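Local coordinates for protein sialyltransferase 0160 (Photobacterium damselae, PDB 4R84) that transfers sialic acid from its CMP-activated donor to a galactoside acceptor, probably forming an alpha-2,6 linkage, as a GT-B glycosyltransferase, at residues Y282-H285 against K286-T290; H307-R310 against D311-G314; E73-K76 against Q77-S80. All blocks are in the same frame, centred on the assembly; numbering follows the deposited sequence.

Contact 1. Residues Y282-H285 against K286-T290; sequences YNWH and KLYDT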
loop_
_atom_site.group_PDB
_atom_site.type_symbol
_atom_site.label_atom_id
_atom_site.label_comp_id
_atom_site.label_asym_id
_atom_site.label_seq_id
_atom_site.Cartn_x
_atom_site.Cartn_y
_atom_site.Cartn_z
ATOM N N TYR A 282 -16.590 -4.970 -2.287
ATOM C CA TYR A 282 -16.251 -6.023 -1.338
ATOM C C TYR A 282 -16.653 -7.415 -1.816
ATOM O O TYR A 282 -16.885 -8.314 -1.009
ATOM C CB TYR A 282 -16.881 -5.736 0.032
ATOM C CG TYR A 282 -16.224 -4.581 0.747
ATOM C CD1 TYR A 282 -14.884 -4.636 1.114
ATOM C CD2 TYR A 282 -16.946 -3.441 1.063
ATOM C CE1 TYR A 282 -14.279 -3.578 1.766
ATOM C CE2 TYR A 282 -16.352 -2.374 1.717
ATOM C CZ TYR A 282 -15.030 -2.444 2.072
ATOM O OH TYR A 282 -14.447 -1.383 2.720
ATOM N N ASN A 283 -16.718 -7.594 -3.130
ATOM C CA ASN A 283 -16.953 -8.919 -3.715
ATOM C C ASN A 283 -15.761 -9.477 -4.487
ATOM O O ASN A 283 -15.864 -10.541 -5.101
ATOM C CB ASN A 283 -18.152 -8.882 -4.653
ATOM C CG ASN A 283 -19.451 -9.150 -3.944
ATOM O OD1 ASN A 283 -19.485 -9.839 -2.919
ATOM N ND2 ASN A 283 -20.535 -8.606 -4.484
ATOM N N TRP A 284 -14.645 -8.761 -4.495
ATOM C CA TRP A 284 -13.514 -9.196 -5.316
ATOM C C TRP A 284 -12.926 -10.510 -4.818
ATOM O O TRP A 284 -12.444 -11.310 -5.622
ATOM C CB TRP A 284 -12.451 -8.107 -5.381
ATOM C CG TRP A 284 -12.941 -6.968 -6.240
ATOM C CD1 TRP A 284 -13.674 -5.888 -5.836
ATOM C CD2 TRP A 284 -12.756 -6.823 -7.649
ATOM N NE1 TRP A 284 -13.956 -5.082 -6.914
ATOM C CE2 TRP A 284 -13.407 -5.643 -8.043
ATOM C CE3 TRP A 284 -12.109 -7.593 -8.629
ATOM C CZ2 TRP A 284 -13.416 -5.193 -9.367
ATOM C CZ3 TRP A 284 -12.120 -7.151 -9.943
ATOM C CH2 TRP A 284 -12.768 -5.960 -10.300
ATOM N N HIS A 285 -12.998 -10.747 -3.509
ATOM C CA HIS A 285 -12.439 -11.977 -2.935
ATOM C C HIS A 285 -13.242 -13.231 -3.310
ATOM O O HIS A 285 -12.773 -14.351 -3.112
ATOM C CB HIS A 285 -12.348 -11.850 -1.416
ATOM C CG HIS A 285 -13.678 -11.816 -0.737
ATOM N ND1 HIS A 285 -14.605 -10.824 -0.976
ATOM C CD2 HIS A 285 -14.239 -12.646 0.175
ATOM C CE1 HIS A 285 -15.686 -11.050 -0.248
ATOM N NE2 HIS A 285 -15.487 -12.149 0.460
ATOM N N LYS A 286 -14.440 -13.035 -3.859
ATOM C CA LYS A 286 -15.285 -14.134 -4.339
ATOM C C LYS A 286 -14.852 -14.598 -5.719
ATOM O O LYS A 286 -15.242 -15.671 -6.183
ATOM C CB LYS A 286 -16.758 -13.702 -4.391
ATOM C CG LYS A 286 -17.425 -13.381 -3.057
ATOM C CD LYS A 286 -17.773 -14.637 -2.277
ATOM C CE LYS A 286 -16.712 -15.021 -1.279
ATOM N NZ LYS A 286 -17.102 -16.263 -0.549
ATOM N N LEU A 287 -14.060 -13.779 -6.390
ATOM C CA LEU A 287 -13.681 -14.065 -7.772
ATOM C C LEU A 287 -12.184 -14.226 -7.995
ATOM O O LEU A 287 -11.758 -14.910 -8.939
ATOM C CB LEU A 287 -14.213 -12.960 -8.688
ATOM C CG LEU A 287 -15.733 -12.780 -8.659
ATOM C CD1 LEU A 287 -16.159 -11.600 -9.523
ATOM C CD2 LEU A 287 -16.442 -14.042 -9.104
ATOM N N TYR A 288 -11.390 -13.597 -7.135
ATOM C CA TYR A 288 -9.937 -13.616 -7.225
ATOM C C TYR A 288 -9.353 -13.715 -5.834
ATOM O O TYR A 288 -10.029 -13.397 -4.852
ATOM C CB TYR A 288 -9.404 -12.350 -7.899
ATOM C CG TYR A 288 -9.965 -12.114 -9.273
ATOM C CD1 TYR A 288 -9.402 -12.720 -10.387
ATOM C CD2 TYR A 288 -11.089 -11.297 -9.452
ATOM C CE1 TYR A 288 -9.936 -12.518 -11.657
ATOM C CE2 TYR A 288 -11.622 -11.085 -10.703
ATOM C CZ TYR A 288 -11.044 -11.702 -11.803
ATOM O OH TYR A 288 -11.578 -11.493 -13.047
ATOM N N ASP A 289 -8.100 -14.149 -5.753
ATOM C CA ASP A 289 -7.354 -14.132 -4.498
ATOM C C ASP A 289 -7.085 -12.684 -4.099
ATOM O O ASP A 289 -6.225 -12.033 -4.683
ATOM C CB ASP A 289 -6.045 -14.906 -4.640
ATOM C CG ASP A 289 -5.321 -15.076 -3.322
ATOM O OD1 ASP A 289 -5.879 -14.693 -2.271
ATOM O OD2 ASP A 289 -4.208 -15.636 -3.331
ATOM N N THR A 290 -7.811 -12.219 -3.085
ATOM C CA THR A 290 -7.869 -10.807 -2.727
ATOM C C THR A 290 -7.612 -10.579 -1.248
ATOM O O THR A 290 -8.173 -11.276 -0.405
ATOM C CB THR A 290 -9.260 -10.201 -3.049
ATOM O OG1 THR A 290 -9.562 -10.388 -4.434
ATOM C CG2 THR A 290 -9.317 -8.702 -2.698
#

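Contact 2. Residues H307-R310 against D311-G314; sequences HDLR and DYLG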
loop_
_atom_site.group_PDB
_atom_site.type_symbol
_atom_site.label_atom_id
_atom_site.label_comp_id
_atom_site.label_asym_id
_atom_site.label_seq_id
_atom_site.Cartn_x
_atom_site.Cartn_y
_atom_site.Cartn_z
ATOM N N HIS A 307 -20.606 -6.941 11.795
ATOM C CA HIS A 307 -20.171 -8.306 12.069
ATOM C C HIS A 307 -20.495 -9.222 10.892
ATOM O O HIS A 307 -19.751 -10.162 10.602
ATOM C CB HIS A 307 -20.828 -8.830 13.344
ATOM C CG HIS A 307 -20.244 -8.256 14.595
ATOM N ND1 HIS A 307 -20.698 -8.592 15.852
ATOM C CD2 HIS A 307 -19.256 -7.349 14.782
ATOM C CE1 HIS A 307 -20.004 -7.929 16.761
ATOM N NE2 HIS A 307 -19.122 -7.168 16.137
ATOM N N ASP A 308 -21.607 -8.944 10.212
ATOM C CA ASP A 308 -22.001 -9.760 9.073
ATOM C C ASP A 308 -21.035 -9.553 7.898
ATOM O O ASP A 308 -20.723 -10.505 7.171
ATOM C CB ASP A 308 -23.450 -9.466 8.665
ATOM C CG ASP A 308 -23.708 -7.995 8.366
ATOM O OD1 ASP A 308 -22.799 -7.153 8.559
ATOM O OD2 ASP A 308 -24.852 -7.681 7.966
ATOM N N LEU A 309 -20.547 -8.326 7.722
ATOM C CA LEU A 309 -19.530 -8.076 6.699
ATOM C C LEU A 309 -18.199 -8.720 7.091
ATOM O O LEU A 309 -17.518 -9.330 6.253
ATOM C CB LEU A 309 -19.352 -6.573 6.463
ATOM C CG LEU A 309 -18.251 -6.270 5.436
ATOM C CD1 LEU A 309 -18.603 -6.852 4.068
ATOM C CD2 LEU A 309 -17.999 -4.763 5.323
ATOM N N ARG A 310 -17.848 -8.616 8.372
ATOM C CA ARG A 310 -16.646 -9.265 8.896
ATOM C C ARG A 310 -16.611 -10.748 8.543
ATOM O O ARG A 310 -15.593 -11.277 8.047
ATOM C CB ARG A 310 -16.584 -9.116 10.416
ATOM C CG ARG A 310 -15.366 -9.760 11.042
ATOM C CD ARG A 310 -15.493 -9.789 12.536
ATOM N NE ARG A 310 -16.697 -10.507 12.959
ATOM C CZ ARG A 310 -17.166 -10.491 14.200
ATOM N NH1 ARG A 310 -16.538 -9.778 15.126
ATOM N NH2 ARG A 310 -18.267 -11.163 14.509
ATOM N N ASP A 311 -17.741 -11.405 8.764
ATOM C CA ASP A 311 -17.859 -12.828 8.464
ATOM C C ASP A 311 -17.800 -13.086 6.965
ATOM O O ASP A 311 -17.205 -14.069 6.526
ATOM C CB ASP A 311 -19.157 -13.392 9.040
ATOM C CG ASP A 311 -19.177 -13.370 10.557
ATOM O OD1 ASP A 311 -18.085 -13.296 11.165
ATOM O OD2 ASP A 311 -20.282 -13.426 11.140
ATOM N N TYR A 312 -18.403 -12.186 6.194
ATOM C CA TYR A 312 -18.460 -12.310 4.737
ATOM C C TYR A 312 -17.084 -12.177 4.107
ATOM O O TYR A 312 -16.778 -12.853 3.125
ATOM C CB TYR A 312 -19.397 -11.251 4.146
ATOM C CG TYR A 312 -19.640 -11.390 2.658
ATOM C CD1 TYR A 312 -20.413 -12.428 2.160
ATOM C CD2 TYR A 312 -19.090 -10.486 1.750
ATOM C CE1 TYR A 312 -20.639 -12.564 0.807
ATOM C CE2 TYR A 312 -19.314 -10.608 0.393
ATOM C CZ TYR A 312 -20.097 -11.652 -0.076
ATOM O OH TYR A 312 -20.338 -11.801 -1.424
ATOM N N LEU A 313 -16.266 -11.278 4.644
ATOM C CA LEU A 313 -14.908 -11.110 4.114
ATOM C C LEU A 313 -13.986 -12.197 4.628
ATOM O O LEU A 313 -13.085 -12.654 3.910
ATOM C CB LEU A 313 -14.340 -9.747 4.499
ATOM C CG LEU A 313 -15.105 -8.529 3.982
ATOM C CD1 LEU A 313 -14.426 -7.242 4.400
ATOM C CD2 LEU A 313 -15.188 -8.607 2.471
ATOM N N GLY A 314 -14.210 -12.605 5.875
ATOM C CA GLY A 314 -13.414 -13.662 6.470
ATOM C C GLY A 314 -11.926 -13.367 6.454
ATOM O O GLY A 314 -11.486 -12.268 6.817
HETATM O O HOH W 1 -12.986 -10.861 8.753
#

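Contact 3. Residues E73-K76 against Q77-S80; sequences ESDK and QAIS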
loop_
_atom_site.group_PDB
_atom_site.type_symbol
_atom_site.label_atom_id
_atom_site.label_comp_id
_atom_site.label_asym_id
_atom_site.label_seq_id
_atom_site.Cartn_x
_atom_site.Cartn_y
_atom_site.Cartn_z
ATOM N N GLU A 73 23.244 -34.521 -22.082
ATOM C CA GLU A 73 24.226 -35.539 -21.726
ATOM C C GLU A 73 25.554 -34.964 -21.254
ATOM O O GLU A 73 26.122 -35.432 -20.265
ATOM C CB GLU A 73 24.465 -36.477 -22.915
ATOM C CG GLU A 73 25.162 -37.791 -22.555
ATOM C CD GLU A 73 24.374 -38.655 -21.584
ATOM O OE1 GLU A 73 23.137 -38.498 -21.494
ATOM O OE2 GLU A 73 25.001 -39.492 -20.901
ATOM N N SER A 74 26.010 -33.907 -21.916
ATOM C CA SER A 74 27.304 -33.308 -21.609
ATOM C C SER A 74 27.350 -32.718 -20.209
ATOM O O SER A 74 28.395 -32.711 -19.562
ATOM C CB SER A 74 27.638 -32.231 -22.639
ATOM O OG SER A 74 26.640 -31.225 -22.656
ATOM N N ASP A 75 26.210 -32.214 -19.756
ATOM C CA ASP A 75 26.108 -31.559 -18.459
ATOM C C ASP A 75 26.198 -32.517 -17.274
ATOM O O ASP A 75 26.468 -32.088 -16.154
ATOM C CB ASP A 75 24.817 -30.743 -18.398
ATOM C CG ASP A 75 24.862 -29.535 -19.315
ATOM O OD1 ASP A 75 25.978 -29.028 -19.578
ATOM O OD2 ASP A 75 23.794 -29.100 -19.788
ATOM N N LYS A 76 25.949 -33.803 -17.506
ATOM C CA LYS A 76 26.062 -34.792 -16.435
ATOM C C LYS A 76 27.451 -34.787 -15.795
ATOM O O LYS A 76 27.596 -35.105 -14.611
ATOM C CB LYS A 76 25.733 -36.193 -16.950
ATOM C CG LYS A 76 24.293 -36.383 -17.372
ATOM C CD LYS A 76 24.033 -37.835 -17.736
ATOM C CE LYS A 76 22.584 -38.064 -18.133
ATOM N NZ LYS A 76 22.341 -39.497 -18.457
ATOM N N GLN A 77 28.473 -34.433 -16.573
ATOM C CA GLN A 77 29.830 -34.365 -16.046
ATOM C C GLN A 77 30.306 -32.931 -15.815
ATOM O O GLN A 77 31.475 -32.700 -15.519
ATOM C CB GLN A 77 30.799 -35.101 -16.981
ATOM C CG GLN A 77 30.760 -36.605 -16.781
ATOM C CD GLN A 77 30.980 -36.992 -15.329
ATOM O OE1 GLN A 77 31.989 -36.625 -14.731
ATOM N NE2 GLN A 77 30.037 -37.742 -14.757
ATOM N N ALA A 78 29.405 -31.962 -15.947
ATOM C CA ALA A 78 29.754 -30.583 -15.634
ATOM C C ALA A 78 29.651 -30.369 -14.132
ATOM O O ALA A 78 28.921 -31.085 -13.449
ATOM C CB ALA A 78 28.852 -29.613 -16.376
ATOM N N ILE A 79 30.389 -29.397 -13.607
ATOM C CA ILE A 79 30.221 -29.031 -12.216
ATOM C C ILE A 79 29.059 -28.058 -12.115
ATOM O O ILE A 79 28.120 -28.276 -11.358
ATOM C CB ILE A 79 31.484 -28.390 -11.612
ATOM C CG1 ILE A 79 32.663 -29.363 -11.678
ATOM C CG2 ILE A 79 31.236 -27.999 -10.170
ATOM C CD1 ILE A 79 32.378 -30.707 -11.041
ATOM N N SER A 80 29.137 -26.984 -12.894
ATOM C CA SER A 80 28.051 -26.014 -12.977
ATOM C C SER A 80 27.570 -25.948 -14.411
ATOM O O SER A 80 28.372 -26.034 -15.339
ATOM C CB SER A 80 28.515 -24.636 -12.506
ATOM O OG SER A 80 28.934 -24.671 -11.153
HETATM O O HOH W 2 29.054 -33.593 -12.734
#

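Contact 1. Residues Y282-H285 against K286-T290
The carbonyl of Trp284 receives two backbone N-H groups at once. Tyr288 N approaches Trp284 O at 2.9 Å nearly in line with the carbonyl bond (C=O...N angle 169°), whereas Leu287 N, 3.0 Å from Trp284 O, stands above the carbonyl plane, with a C=O...N angle of 119°. One residue earlier, Lys286 N donates to Asn283 O across 3.1 Å, which makes 283-288 a compact turn. The Trp284 and Tyr288 side chains lie side by side, Tyr288 CD2 meeting the indole edge 3.9 Å from Trp284 CE3. Lys286 CG lies over one face of the His285 imidazole, 4.2 Å from its centroid, a CH-pi contact, and bends at chi2 and chi3 bring Lys286 CE back to 3.6 Å from His285 NE2. Just beyond the turn, Thr290 OG1 donates to Tyr288 O, and Thr290 CB packs on His285 CB at 3.9 Å.

In the next shell, Tyr292 OH and Tyr312 O bind ND1 and NE2 of His285, while Asn280 O takes the indole N-H. Helices 252-267 and 213-219 pack on the Trp284-Tyr288 side. With both nitrogens bonded, the imidazole is held in rotation; facing a carbonyl, NE2 probably carries a proton, with ND1 probably accepting from Tyr292 OH.

Contact 2. Residues H307-R310 against D311-G314
Successive i to i+4 bonds join 307-310 to 311-314: Asp311 N to His307 O, Tyr312 N to Asp308 O, Leu313 N to Leu309 O at 2.8 Å and Gly314 N to Arg310 O at 2.9 Å. The helix ends at Leu313; Gly314 leaves helical geometry with a phi of 56°. One water donates to Arg310 O (2.7 Å) and to Gly314 O (2.8 Å).

Leu309 CD1 packs against Leu313 CG at 3.9 Å on the buried side, where Leu309 also meets helix 237-246 and Leu313 meets strand 290-294. Tyr312 lies beside helix 252-267, its OH bonded to Asn283 and its ring edge-to-face with His285. Arg310 and Asp311 run alongside on a more exposed side. The bend at chi3 (58°) turns the guanidinium back toward Asp311 OD1, which approaches its edge 3.6 Å from Arg310 NE, a long salt bridge with planes 34° apart. Arg310 NH2 also lies 3.5 Å above the His307 ring plane, near the rim, and NH1 forms a second salt bridge with Asp301.

This is a short amphipathic alpha-helix: leucines four residues apart face the fold, Arg310 and Asp311 the more exposed side, and a positive-phi glycine follows its C-terminal end, before parallel strand 317-319.

Contact 3. Residues E73-K76 against Q77-S80
Gln77, Lys76 and Ala78 carry most of this surface turn, in which a short run with helical phi/psi at 73-76 opens into the loop before strand 81-84 of the N-terminal PKD-like domain, built of beta strands. The backbone bonds are of the i to i+3, 3-10-like kind, one of them weak, so that 73-76 has helical phi/psi without the regular bonds of an alpha-helix. Lys76 N donates to Glu73 O at 3.2 Å, Gln77 N reaches Ser74 O only weakly at 3.5 Å, and Ala78 N donates to Asp75 O at 2.9 Å. In this last bond the nitrogen stands above the Asp75 carbonyl plane, with a C=O...N angle of 107°.

The chain unwinds at Ala78, whose psi of 155° belongs to an extended backbone. Its methyl stays against the turn, with Ala78 CB 3.4 Å from Asp75 O. Gln77 folds back at chi2 (-53°), which brings the amide beside the preceding carbonyl, with Gln77 NE2 3.6 Å from Lys76 O. The hydrogen bond of this amide nitrogen goes instead to His60 O, tying the turn to strand 59-66; a backbone bond between Lys76 and Trp62 makes a second tie to the same strand.

Lys76 runs back along the turn instead. Its chain is fully extended beyond CG, while Glu73 bends at chi2 to meet it, and Lys76 NZ lies 3.3 Å from Glu73 OE1 in a salt bridge with weak hydrogen-bond geometry. Where the turn unwinds, a single water donates to both Lys76 O and Ala78 O, lying 2.6 Å from Ala78 O.

In the fold
Contact 3 comes first along the chain, in the N-terminal PKD-like domain; contacts 1 and 2 follow in series within the sialyltransferase family part. The centres of contacts 1 and 2 are about 13 Å apart and the two touch: Asn283 OD1 meets Tyr312 OH at 2.6 Å, a probable hydrogen bond, and His285 CE1 packs 3.7 Å from Leu313 CD2. Both lie beside helix 252-267; the loop leads into strand 290-294, on which helix 307-313 packs through Leu313, and that strand pairs in parallel with 225-233 and 317-319. Contact 3 is about 47 Å and 56 Å away, centre to centre, touches neither and belongs to a different sequence family, consistent with an N-terminal domain distinct from the catalytic GT-B part.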